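Local coordinates for protein sulfoquinovosidase (Escherichia coli, PDB 5AEG) that hydrolyses sulfoquinovosyl diacylglycerides and simple sulfoquinovosides such as sulfoquinovosyl glycerol, releasing sulfoquinovose for breakdown as a source of carbon and sulfur, at residues V576-N579 / G583-V586; W252-V257 / P570-A575; F591-D596 / L609-L614; V487-S492 / G499-D504. All blocks are in the same frame, centred on the assembly; numbering follows the deposited sequence.

Contact 1 of 4, residues V576-N579 / G583-V586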
loop_
_atom_site.group_PDB
_atom_site.type_symbol
_atom_site.label_atom_id
_atom_site.label_comp_id
_atom_site.label_asym_id
_atom_site.label_seq_id
_atom_site.Cartn_x
_atom_site.Cartn_y
_atom_site.Cartn_z
ATOM N N VAL A 576 -7.253 -9.657 13.363
ATOM C CA VAL A 576 -5.833 -9.229 13.325
ATOM C C VAL A 576 -4.867 -10.371 13.746
ATOM O O VAL A 576 -3.781 -10.500 13.215
ATOM C CB VAL A 576 -5.663 -7.940 14.140
ATOM C CG1 VAL A 576 -4.210 -7.627 14.422
ATOM C CG2 VAL A 576 -6.385 -6.791 13.444
ATOM N N ALA A 577 -5.293 -11.208 14.702
ATOM C CA ALA A 577 -4.483 -12.358 15.129
ATOM C C ALA A 577 -4.354 -13.398 13.986
ATOM O O ALA A 577 -3.247 -13.860 13.693
ATOM C CB ALA A 577 -5.079 -12.957 16.452
ATOM N N LEU A 578 -5.428 -13.657 13.265
ATOM C CA LEU A 578 -5.389 -14.512 12.044
ATOM C C LEU A 578 -4.494 -13.983 10.913
ATOM O O LEU A 578 -3.732 -14.747 10.239
ATOM C CB LEU A 578 -6.768 -14.745 11.494
ATOM C CG LEU A 578 -7.580 -15.641 12.424
ATOM C CD1 LEU A 578 -9.057 -15.465 12.165
ATOM C CD2 LEU A 578 -7.182 -17.160 12.255
ATOM N N ASN A 579 -4.537 -12.657 10.743
ATOM C CA ASN A 579 -3.600 -12.040 9.837
ATOM C C ASN A 579 -2.159 -12.277 10.186
ATOM O O ASN A 579 -1.352 -12.583 9.317
ATOM C CB ASN A 579 -3.846 -10.489 9.756
ATOM C CG ASN A 579 -3.023 -9.860 8.667
ATOM O OD1 ASN A 579 -3.218 -10.127 7.453
ATOM N ND2 ASN A 579 -2.122 -9.014 9.058
ATOM N N GLY A 583 -1.600 -14.837 7.451
ATOM C CA GLY A 583 -1.782 -13.934 6.281
ATOM C C GLY A 583 -3.188 -13.812 5.777
ATOM O O GLY A 583 -3.424 -13.349 4.661
ATOM N N LEU A 584 -4.161 -14.209 6.573
ATOM C CA LEU A 584 -5.541 -14.087 6.204
ATOM C C LEU A 584 -5.914 -12.588 6.497
ATOM O O LEU A 584 -5.917 -12.171 7.649
ATOM C CB LEU A 584 -6.417 -14.939 7.086
ATOM C CG LEU A 584 -7.891 -14.947 6.820
ATOM C CD1 LEU A 584 -8.330 -15.292 5.442
ATOM C CD2 LEU A 584 -8.595 -15.838 7.810
ATOM N N PRO A 585 -6.046 -11.800 5.425
ATOM C CA PRO A 585 -6.182 -10.311 5.695
ATOM C C PRO A 585 -7.485 -9.875 6.391
ATOM O O PRO A 585 -8.519 -10.539 6.329
ATOM C CB PRO A 585 -6.074 -9.717 4.310
ATOM C CG PRO A 585 -6.769 -10.766 3.426
ATOM C CD PRO A 585 -6.218 -12.098 3.992
ATOM N N VAL A 586 -7.424 -8.707 7.027
ATOM C CA VAL A 586 -8.569 -8.207 7.804
ATOM C C VAL A 586 -9.694 -7.739 6.914
ATOM O O VAL A 586 -10.843 -8.059 7.159
ATOM C CB VAL A 586 -8.140 -7.107 8.807
ATOM C CG1 VAL A 586 -9.335 -6.643 9.621
ATOM C CG2 VAL A 586 -7.071 -7.674 9.728
#
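The flat carboxamide of Asn579 leads with its oxygen: OD1 rests on Pro585 CA at 3.5 Å, while ND2 is spent on a hydrogen bond to Gln246 OE1. With CG anti to the backbone N (chi1 -171°), the amide reaches from the helix to the chain that doubles back beside it. The setting is the C-terminal end of helix 569-582, where a glycine with positive phi turns the chain out toward strand 587-588, an outer strand of the C-terminal antiparallel sheet. Gly583 N still gives a helical bond to Asn579 O, 2.9 Å long, but Gly583 itself has a phi of 72° and takes the chain out of the helix. The turn brings Leu584 O back to Asn579, 3.2 Å from Asn579 CA in a C-H...O contact. That oxygen also comes within 3.4 Å of Asn579 OD1, two acceptors side by side, so the ND2 bond to Gln246 probably helps keep the amide from flipping. Apolar contacts lie on either side of this polar middle. Leu578 CB meets Leu584 CD2 at 4.3 Å, and toward the interior Val576 CG2 touches Val586 CG2 at 3.9 Å.

Contact 2 of 4, residues W252-V257 / P570-A575; sequences WIYDGV and PYLKEA
Tyr254 pushes its ring against Leu572 and Lys573, and these three residues make the contact. It ties the turn leading into strand 257-260 of the (beta/alpha)8 barrel to helix 569-582, more than 300 residues later, which leads on to the C-terminal sheet. The turn is closed by Asp255 N bonding to Trp252 O at 3.1 Å, and Tyr254 projects from it toward the helix, its CG anti to the carbonyl carbon (chi1 -51°). Leu572 comes in obliquely, its CB 3.8 Å from Tyr254 CE1. Lys573 comes over a face, its CB 4.0 Å above the ring plane and displaced toward the rim, and the two side chains cross at about a right angle. The lysine chain is extended until its last torsion, where it bends (chi4 85°) and brings NZ back past the tyrosine to a salt bridge with Asp251. A second salt bridge, Asp255 with Lys569, joins the same loop to the same helix. An alanine in place of Tyr254 would probably open a gap between turn and helix, leaving Leu572 CB and the aliphatic part of Lys573 without the surface they pack on. At its far end the phenol reaches the helix backbone itself, with Tyr254 OH 3.7 Å from Lys573 CA.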
loop_
_atom_site.group_PDB
_atom_site.type_symbol
_atom_site.label_atom_id
_atom_site.label_comp_id
_atom_site.label_asym_id
_atom_site.label_seq_id
_atom_site.Cartn_x
_atom_site.Cartn_y
_atom_site.Cartn_z
ATOM N N TRP A 252 -4.357 -0.962 22.059
ATOM C CA TRP A 252 -4.949 0.359 22.170
ATOM C C TRP A 252 -5.500 0.909 20.802
ATOM O O TRP A 252 -6.324 1.854 20.771
ATOM C CB TRP A 252 -3.971 1.343 22.851
ATOM C CG TRP A 252 -2.655 1.489 22.145
ATOM C CD1 TRP A 252 -1.506 0.850 22.452
ATOM C CD2 TRP A 252 -2.353 2.349 21.023
ATOM N NE1 TRP A 252 -0.511 1.267 21.635
ATOM C CE2 TRP A 252 -1.000 2.171 20.735
ATOM C CE3 TRP A 252 -3.095 3.309 20.285
ATOM C CZ2 TRP A 252 -0.358 2.846 19.717
ATOM C CZ3 TRP A 252 -2.468 4.000 19.272
ATOM C CH2 TRP A 252 -1.098 3.787 18.998
ATOM N N ILE A 253 -5.065 0.308 19.700
ATOM C CA ILE A 253 -5.604 0.660 18.354
ATOM C C ILE A 253 -7.109 0.501 18.249
ATOM O O ILE A 253 -7.772 1.314 17.635
ATOM C CB ILE A 253 -4.912 -0.143 17.223
ATOM C CG1 ILE A 253 -3.421 0.208 17.162
ATOM C CG2 ILE A 253 -5.566 0.217 15.879
ATOM C CD1 ILE A 253 -3.074 1.583 16.619
ATOM N N TYR A 254 -7.641 -0.467 18.989
ATOM C CA TYR A 254 -9.054 -0.752 18.980
ATOM C C TYR A 254 -9.907 0.156 19.859
ATOM O O TYR A 254 -11.158 0.035 19.865
ATOM C CB TYR A 254 -9.274 -2.216 19.427
ATOM C CG TYR A 254 -8.449 -3.191 18.675
ATOM C CD1 TYR A 254 -8.762 -3.563 17.415
ATOM C CD2 TYR A 254 -7.370 -3.804 19.266
ATOM C CE1 TYR A 254 -7.962 -4.468 16.708
ATOM C CE2 TYR A 254 -6.564 -4.690 18.584
ATOM C CZ TYR A 254 -6.883 -5.009 17.290
ATOM O OH TYR A 254 -6.092 -5.862 16.621
ATOM N N ASP A 255 -9.270 1.049 20.625
ATOM C CA ASP A 255 -9.963 1.763 21.680
ATOM C C ASP A 255 -10.556 3.113 21.270
ATOM O O ASP A 255 -11.199 3.819 22.109
ATOM C CB ASP A 255 -9.089 1.905 22.897
ATOM C CG ASP A 255 -8.745 0.596 23.508
ATOM O OD1 ASP A 255 -9.419 -0.421 23.300
ATOM O OD2 ASP A 255 -7.753 0.572 24.199
ATOM N N GLY A 256 -10.409 3.480 20.014
ATOM C CA GLY A 256 -11.098 4.664 19.521
ATOM C C GLY A 256 -10.411 5.300 18.331
ATOM O O GLY A 256 -9.583 4.656 17.689
ATOM N N VAL A 257 -10.755 6.574 18.070
ATOM C CA VAL A 257 -10.175 7.326 16.928
ATOM C C VAL A 257 -8.940 8.020 17.381
ATOM O O VAL A 257 -8.904 8.557 18.512
ATOM C CB VAL A 257 -11.155 8.311 16.300
ATOM C CG1 VAL A 257 -11.640 9.432 17.223
ATOM C CG2 VAL A 257 -10.574 8.922 15.018
ATOM N N PRO A 570 -13.326 -7.000 20.006
ATOM C CA PRO A 570 -12.851 -8.385 20.152
ATOM C C PRO A 570 -12.894 -9.133 18.829
ATOM O O PRO A 570 -12.065 -10.009 18.581
ATOM C CB PRO A 570 -13.829 -8.992 21.229
ATOM C CG PRO A 570 -14.994 -8.106 21.141
ATOM C CD PRO A 570 -14.490 -6.727 20.857
ATOM N N TYR A 571 -13.823 -8.767 17.967
ATOM C CA TYR A 571 -13.958 -9.362 16.653
ATOM C C TYR A 571 -12.769 -8.970 15.750
ATOM O O TYR A 571 -12.121 -9.834 15.148
ATOM C CB TYR A 571 -15.266 -8.930 16.005
ATOM C CG TYR A 571 -15.466 -9.388 14.611
ATOM C CD1 TYR A 571 -15.719 -10.739 14.322
ATOM C CD2 TYR A 571 -15.328 -8.522 13.542
ATOM C CE1 TYR A 571 -15.921 -11.191 13.064
ATOM C CE2 TYR A 571 -15.526 -8.976 12.242
ATOM C CZ TYR A 571 -15.828 -10.307 11.999
ATOM O OH TYR A 571 -16.002 -10.729 10.715
ATOM N N LEU A 572 -12.473 -7.666 15.737
ATOM C CA LEU A 572 -11.275 -7.170 15.005
ATOM C C LEU A 572 -9.928 -7.779 15.513
ATOM O O LEU A 572 -9.056 -8.134 14.758
ATOM C CB LEU A 572 -11.208 -5.672 15.121
ATOM C CG LEU A 572 -12.327 -4.893 14.431
ATOM C CD1 LEU A 572 -12.233 -3.369 14.662
ATOM C CD2 LEU A 572 -12.366 -5.192 12.921
ATOM N N LYS A 573 -9.813 -7.956 16.812
ATOM C CA LYS A 573 -8.618 -8.431 17.432
ATOM C C LYS A 573 -8.433 -9.879 17.011
ATOM O O LYS A 573 -7.342 -10.269 16.664
ATOM C CB LYS A 573 -8.770 -8.188 18.971
ATOM C CG LYS A 573 -7.634 -8.612 19.825
ATOM C CD LYS A 573 -7.644 -7.946 21.225
ATOM C CE LYS A 573 -6.316 -8.267 21.939
ATOM N NZ LYS A 573 -5.191 -7.304 21.569
ATOM N N GLU A 574 -9.501 -10.674 16.994
ATOM C CA GLU A 574 -9.429 -12.005 16.439
ATOM C C GLU A 574 -8.966 -12.024 14.951
ATOM O O GLU A 574 -8.089 -12.826 14.557
ATOM C CB GLU A 574 -10.769 -12.744 16.631
ATOM C CG GLU A 574 -10.832 -14.123 15.923
ATOM C CD GLU A 574 -12.232 -14.740 15.989
ATOM O OE1 GLU A 574 -13.161 -14.454 15.174
ATOM O OE2 GLU A 574 -12.438 -15.451 16.971
ATOM N N ALA A 575 -9.571 -11.162 14.126
ATOM C CA ALA A 575 -9.152 -11.032 12.725
ATOM C C ALA A 575 -7.693 -10.644 12.580
ATOM O O ALA A 575 -6.948 -11.265 11.782
ATOM C CB ALA A 575 -10.091 -10.091 11.947
#

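Contact 3 of 4, residues F591-D596 / L609-L614; sequences FLHYED and LGRDIL
Tyr594 OH is held from two directions, by Arg611 NH1 across the contact and by Asp633 OD2 from elsewhere in the chain. Arg611 NH1 donates to it over 3.0 Å in a nearly straight bond (172° at the hydrogen), and the hydroxyl lies at the edge of the guanidinium, in its plane. The tyrosine ring stands almost perpendicular to that plane, and Arg611 NH1 comes at the hydroxyl from beside the C-O bond, also 3.6 Å from Tyr594 CE2. His593 takes the flat side. The guanidinium of Arg611 stacks on the imidazole in an offset manner, centres 4.4 Å apart and planes only 8° from parallel. The offset places Arg611 NE 3.5 Å from His593 ND1 and Arg611 NH1 3.6 Å from His593 CB, while the CD methylene lies over the ring in a CH-pi contact. A bend at the second torsion of the arginine (chi2 64°) lets its chain run across the imidazole before the charged end reaches the phenol. Leu592 CB sits on the opposite face of the imidazole, 4.3 Å above its plane. All this joins the loop between strands 587-588 and 607-609 of the C-terminal beta domain to the turn before strand 613-615. His593 NE2 is hydrogen-bonded to Arg588 NH1, which is consistent with a neutral imidazole whose proton is on ND1; such a ring can accept the stacked cation, and the carboxylate of Asp633, linked through the tyrosine hydroxyl, is likely to offset part of the positive charge.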
loop_
_atom_site.group_PDB
_atom_site.type_symbol
_atom_site.label_atom_id
_atom_site.label_comp_id
_atom_site.label_asym_id
_atom_site.label_seq_id
_atom_site.Cartn_x
_atom_site.Cartn_y
_atom_site.Cartn_z
ATOM N N PHE A 591 -14.423 -13.295 -2.663
ATOM C CA PHE A 591 -14.107 -14.610 -3.239
ATOM C C PHE A 591 -13.198 -15.403 -2.333
ATOM O O PHE A 591 -13.101 -16.580 -2.533
ATOM C CB PHE A 591 -13.642 -14.511 -4.688
ATOM C CG PHE A 591 -12.395 -13.690 -4.886
ATOM C CD1 PHE A 591 -11.168 -14.167 -4.508
ATOM C CD2 PHE A 591 -12.489 -12.465 -5.430
ATOM C CE1 PHE A 591 -10.009 -13.409 -4.740
ATOM C CE2 PHE A 591 -11.358 -11.677 -5.627
ATOM C CZ PHE A 591 -10.127 -12.164 -5.316
ATOM N N LEU A 592 -12.606 -14.828 -1.271
ATOM C CA LEU A 592 -11.905 -15.629 -0.305
ATOM C C LEU A 592 -12.865 -16.629 0.405
ATOM O O LEU A 592 -12.411 -17.731 0.832
ATOM C CB LEU A 592 -11.208 -14.863 0.768
ATOM C CG LEU A 592 -10.041 -13.935 0.409
ATOM C CD1 LEU A 592 -9.272 -13.505 1.628
ATOM C CD2 LEU A 592 -9.164 -14.516 -0.651
ATOM N N HIS A 593 -14.122 -16.223 0.554
ATOM C CA HIS A 593 -15.116 -17.050 1.282
ATOM C C HIS A 593 -16.250 -17.531 0.444
ATOM O O HIS A 593 -17.019 -18.330 0.950
ATOM C CB HIS A 593 -15.616 -16.342 2.538
ATOM C CG HIS A 593 -14.562 -16.089 3.518
ATOM N ND1 HIS A 593 -13.832 -17.114 4.119
ATOM C CD2 HIS A 593 -14.027 -14.916 3.977
ATOM C CE1 HIS A 593 -12.930 -16.582 4.926
ATOM N NE2 HIS A 593 -13.040 -15.251 4.864
ATOM N N TYR A 594 -16.439 -17.025 -0.781
ATOM C CA TYR A 594 -17.547 -17.343 -1.701
ATOM C C TYR A 594 -16.887 -17.693 -3.040
ATOM O O TYR A 594 -17.203 -17.154 -4.048
ATOM C CB TYR A 594 -18.610 -16.175 -1.812
ATOM C CG TYR A 594 -19.193 -15.910 -0.453
ATOM C CD1 TYR A 594 -20.307 -16.653 0.007
ATOM C CD2 TYR A 594 -18.591 -15.030 0.437
ATOM C CE1 TYR A 594 -20.765 -16.524 1.331
ATOM C CE2 TYR A 594 -19.084 -14.838 1.749
ATOM C CZ TYR A 594 -20.208 -15.545 2.178
ATOM O OH TYR A 594 -20.665 -15.489 3.472
ATOM N N GLU A 595 -15.963 -18.659 -3.020
ATOM C CA GLU A 595 -15.150 -18.993 -4.205
ATOM C C GLU A 595 -15.909 -19.411 -5.403
ATOM O O GLU A 595 -15.478 -19.122 -6.524
ATOM C CB GLU A 595 -14.124 -20.108 -3.889
ATOM C CG GLU A 595 -12.919 -19.668 -3.116
ATOM C CD GLU A 595 -11.805 -20.702 -3.145
ATOM O OE1 GLU A 595 -11.960 -21.730 -3.882
ATOM O OE2 GLU A 595 -10.751 -20.478 -2.512
ATOM N N ASP A 596 -17.094 -20.029 -5.197
ATOM C CA ASP A 596 -17.874 -20.560 -6.289
ATOM C C ASP A 596 -18.760 -19.508 -6.899
ATOM O O ASP A 596 -19.440 -19.798 -7.843
ATOM C CB ASP A 596 -18.691 -21.795 -5.806
ATOM C CG ASP A 596 -19.588 -21.469 -4.584
ATOM O OD1 ASP A 596 -19.331 -20.446 -3.791
ATOM O OD2 ASP A 596 -20.510 -22.289 -4.371
ATOM N N LEU A 609 -15.187 -7.724 6.211
ATOM C CA LEU A 609 -14.404 -7.388 7.416
ATOM C C LEU A 609 -14.402 -8.635 8.256
ATOM O O LEU A 609 -15.417 -8.980 8.835
ATOM C CB LEU A 609 -15.002 -6.212 8.167
ATOM C CG LEU A 609 -14.267 -5.619 9.372
ATOM C CD1 LEU A 609 -12.909 -4.981 8.965
ATOM C CD2 LEU A 609 -15.124 -4.581 10.081
ATOM N N GLY A 610 -13.236 -9.265 8.359
ATOM C CA GLY A 610 -13.146 -10.652 8.871
ATOM C C GLY A 610 -14.044 -11.543 7.995
ATOM O O GLY A 610 -14.325 -11.235 6.839
ATOM N N ARG A 611 -14.466 -12.676 8.566
ATOM C CA ARG A 611 -15.356 -13.607 7.876
ATOM C C ARG A 611 -16.831 -13.198 7.754
ATOM O O ARG A 611 -17.483 -13.540 6.748
ATOM C CB ARG A 611 -15.270 -14.964 8.605
ATOM C CG ARG A 611 -16.104 -16.108 8.057
ATOM C CD ARG A 611 -15.745 -16.565 6.690
ATOM N NE ARG A 611 -16.730 -17.549 6.098
ATOM C CZ ARG A 611 -17.794 -17.204 5.354
ATOM N NH1 ARG A 611 -18.110 -15.874 5.053
ATOM N NH2 ARG A 611 -18.560 -18.175 4.891
ATOM N N ASP A 612 -17.361 -12.470 8.748
ATOM C CA ASP A 612 -18.821 -12.454 8.987
ATOM C C ASP A 612 -19.499 -11.112 8.735
ATOM O O ASP A 612 -20.717 -11.000 8.887
ATOM C CB ASP A 612 -19.055 -12.901 10.444
ATOM C CG ASP A 612 -18.730 -14.389 10.693
ATOM O OD1 ASP A 612 -18.781 -15.112 9.736
ATOM O OD2 ASP A 612 -18.376 -14.772 11.815
ATOM N N ILE A 613 -18.734 -10.055 8.382
ATOM C CA ILE A 613 -19.380 -8.763 8.091
ATOM C C ILE A 613 -19.101 -8.395 6.659
ATOM O O ILE A 613 -17.944 -8.494 6.197
ATOM C CB ILE A 613 -18.804 -7.653 9.002
ATOM C CG1 ILE A 613 -19.157 -7.950 10.445
ATOM C CG2 ILE A 613 -19.383 -6.291 8.576
ATOM C CD1 ILE A 613 -18.545 -7.034 11.487
ATOM N N LEU A 614 -20.120 -7.951 5.937
ATOM C CA LEU A 614 -19.973 -7.496 4.595
ATOM C C LEU A 614 -20.181 -5.988 4.610
ATOM O O LEU A 614 -21.217 -5.497 5.130
ATOM C CB LEU A 614 -20.946 -8.188 3.676
ATOM C CG LEU A 614 -20.925 -7.855 2.151
ATOM C CD1 LEU A 614 -21.390 -9.060 1.347
ATOM C CD2 LEU A 614 -21.696 -6.646 1.743
#

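Contact 4 of 4, residues V487-S492 / G499-D504; sequences VPAALS and GLHHSD
Helix 486-495 and strand 501-505 come closest at Ala490 and His501, whose CA atoms are 6.1 Å apart. This is the inner packing of a beta-alpha-beta unit in the (beta/alpha)8 barrel: the helix crosses over from strand 468-469 to the parallel strand 501-505. His501 points toward the helix, and with CG anti to the backbone N (chi1 -166°) its imidazole lies face-on to the helix backbone. Ala490 CA sits over the middle of the ring, 3.7 Å from the centroid and 14° off the normal, a CH-pi contact. Ala490 N comes over the same face, 3.5 Å from His501 CE1. Ala489 adds its methyl, CB lying 4.0 Å from His501 NE2. That nitrogen finds its polar partner in Glu134 OE2, so a buried imidazole nitrogen is satisfied from the loop after strand 129-133. A leucine in place of His501 would probably leave Glu134 without this mate and lose the flat surface on which Ala490 rests. The catalytic region is near but not part of the contact: the side chain of Ala489 is about 11 Å from that of Asp472, the probable proton donor, and about 10 Å from a bound calcium ion. At the other ring nitrogen, Ala490 CB closes on His501 ND1 at 3.5 Å.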
loop_
_atom_site.group_PDB
_atom_site.type_symbol
_atom_site.label_atom_id
_atom_site.label_comp_id
_atom_site.label_asym_id
_atom_site.label_seq_id
_atom_site.Cartn_x
_atom_site.Cartn_y
_atom_site.Cartn_z
ATOM N N VAL A 487 -10.981 1.214 -1.384
ATOM C CA VAL A 487 -11.355 -0.203 -1.359
ATOM C C VAL A 487 -10.528 -1.131 -2.279
ATOM O O VAL A 487 -9.955 -2.070 -1.793
ATOM C CB VAL A 487 -12.860 -0.421 -1.557
ATOM C CG1 VAL A 487 -13.217 -1.873 -1.307
ATOM C CG2 VAL A 487 -13.658 0.449 -0.567
ATOM N N PRO A 488 -10.354 -0.811 -3.579
ATOM C CA PRO A 488 -9.373 -1.580 -4.352
ATOM C C PRO A 488 -7.980 -1.505 -3.795
ATOM O O PRO A 488 -7.265 -2.500 -3.851
ATOM C CB PRO A 488 -9.471 -1.037 -5.780
ATOM C CG PRO A 488 -10.283 0.200 -5.694
ATOM C CD PRO A 488 -11.096 0.128 -4.400
ATOM N N ALA A 489 -7.605 -0.389 -3.151
ATOM C CA ALA A 489 -6.301 -0.293 -2.499
ATOM C C ALA A 489 -6.146 -1.323 -1.383
ATOM O O ALA A 489 -5.116 -2.022 -1.260
ATOM C CB ALA A 489 -6.099 1.142 -2.045
ATOM N N ALA A 490 -7.163 -1.456 -0.528
ATOM C CA ALA A 490 -7.130 -2.472 0.518
ATOM C C ALA A 490 -7.076 -3.919 -0.045
ATOM O O ALA A 490 -6.343 -4.754 0.455
ATOM C CB ALA A 490 -8.354 -2.380 1.381
ATOM N N LEU A 491 -7.887 -4.169 -1.052
ATOM C CA LEU A 491 -8.109 -5.513 -1.562
ATOM C C LEU A 491 -6.903 -5.978 -2.372
ATOM O O LEU A 491 -6.484 -7.138 -2.243
ATOM C CB LEU A 491 -9.313 -5.619 -2.417
ATOM C CG LEU A 491 -10.652 -5.358 -1.664
ATOM C CD1 LEU A 491 -11.804 -5.430 -2.631
ATOM C CD2 LEU A 491 -10.851 -6.302 -0.487
ATOM N N SER A 492 -6.371 -5.101 -3.208
ATOM C CA SER A 492 -5.121 -5.393 -3.930
ATOM C C SER A 492 -3.997 -5.721 -2.966
ATOM O O SER A 492 -3.261 -6.731 -3.114
ATOM C CB SER A 492 -4.787 -4.217 -4.846
ATOM O OG SER A 492 -4.647 -3.013 -4.117
ATOM N N GLY A 499 -2.346 -7.247 5.110
ATOM C CA GLY A 499 -3.711 -7.356 5.582
ATOM C C GLY A 499 -4.135 -6.307 6.642
ATOM O O GLY A 499 -5.167 -6.444 7.228
ATOM N N LEU A 500 -3.349 -5.236 6.863
ATOM C CA LEU A 500 -3.681 -4.159 7.773
ATOM C C LEU A 500 -3.680 -2.817 7.051
ATOM O O LEU A 500 -2.606 -2.344 6.671
ATOM C CB LEU A 500 -2.702 -4.148 8.981
ATOM C CG LEU A 500 -2.567 -5.475 9.761
ATOM C CD1 LEU A 500 -1.471 -5.383 10.785
ATOM C CD2 LEU A 500 -3.866 -5.796 10.387
ATOM N N HIS A 501 -4.839 -2.161 6.909
ATOM C CA HIS A 501 -4.989 -1.042 6.004
ATOM C C HIS A 501 -6.000 -0.064 6.553
ATOM O O HIS A 501 -7.075 -0.472 6.916
ATOM C CB HIS A 501 -5.508 -1.548 4.633
ATOM C CG HIS A 501 -5.406 -0.582 3.507
ATOM N ND1 HIS A 501 -6.488 0.099 3.000
ATOM C CD2 HIS A 501 -4.373 -0.282 2.697
ATOM C CE1 HIS A 501 -6.131 0.782 1.937
ATOM N NE2 HIS A 501 -4.851 0.524 1.697
ATOM N N HIS A 502 -5.672 1.232 6.479
ATOM C CA HIS A 502 -6.654 2.309 6.762
ATOM C C HIS A 502 -6.395 3.481 5.881
ATOM O O HIS A 502 -5.454 3.476 5.010
ATOM C CB HIS A 502 -6.639 2.711 8.277
ATOM C CG HIS A 502 -5.456 3.539 8.701
ATOM N ND1 HIS A 502 -4.180 3.039 8.796
ATOM C CD2 HIS A 502 -5.360 4.849 9.025
ATOM C CE1 HIS A 502 -3.365 3.969 9.261
ATOM N NE2 HIS A 502 -4.032 5.104 9.304
ATOM N N SER A 503 -7.300 4.442 5.991
ATOM C CA SER A 503 -7.226 5.657 5.211
ATOM C C SER A 503 -7.465 6.884 6.133
ATOM O O SER A 503 -8.014 6.776 7.261
ATOM C CB SER A 503 -8.176 5.638 4.020
ATOM O OG SER A 503 -9.585 5.528 4.464
ATOM N N ASP A 504 -7.009 8.038 5.631
ATOM C CA ASP A 504 -7.340 9.335 6.280
ATOM C C ASP A 504 -8.896 9.557 6.297
ATOM O O ASP A 504 -9.533 9.570 5.232
ATOM C CB ASP A 504 -6.707 10.505 5.509
ATOM C CG ASP A 504 -5.177 10.464 5.481
ATOM O OD1 ASP A 504 -4.491 10.280 6.518
ATOM O OD2 ASP A 504 -4.664 10.538 4.342
#

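Overall arrangement
Contact 4 lies deepest, its centre about 7 Å from that of the chain, and is wholly buried; contacts 2 and 3 sit further out, their centres about 21 Å away, each with a charged side chain nearer the surface. Contacts 1 and 2 share helix 569-582 and meet where Tyr254 OH packs on Val576 CB. Contact 1 is the hub: Val586 N probably bonds to Gly499 O of contact 4, and Val586 O to Gly610 N of contact 3. Tyr571 of contact 2 bridges to contact 3, its hydroxyl probably bonded to Leu609 O. The chemistry shifts from ring-on-backbone packing inside the barrel, through the glycine turn ending the helix, to arginine stacking in the C-terminal domain.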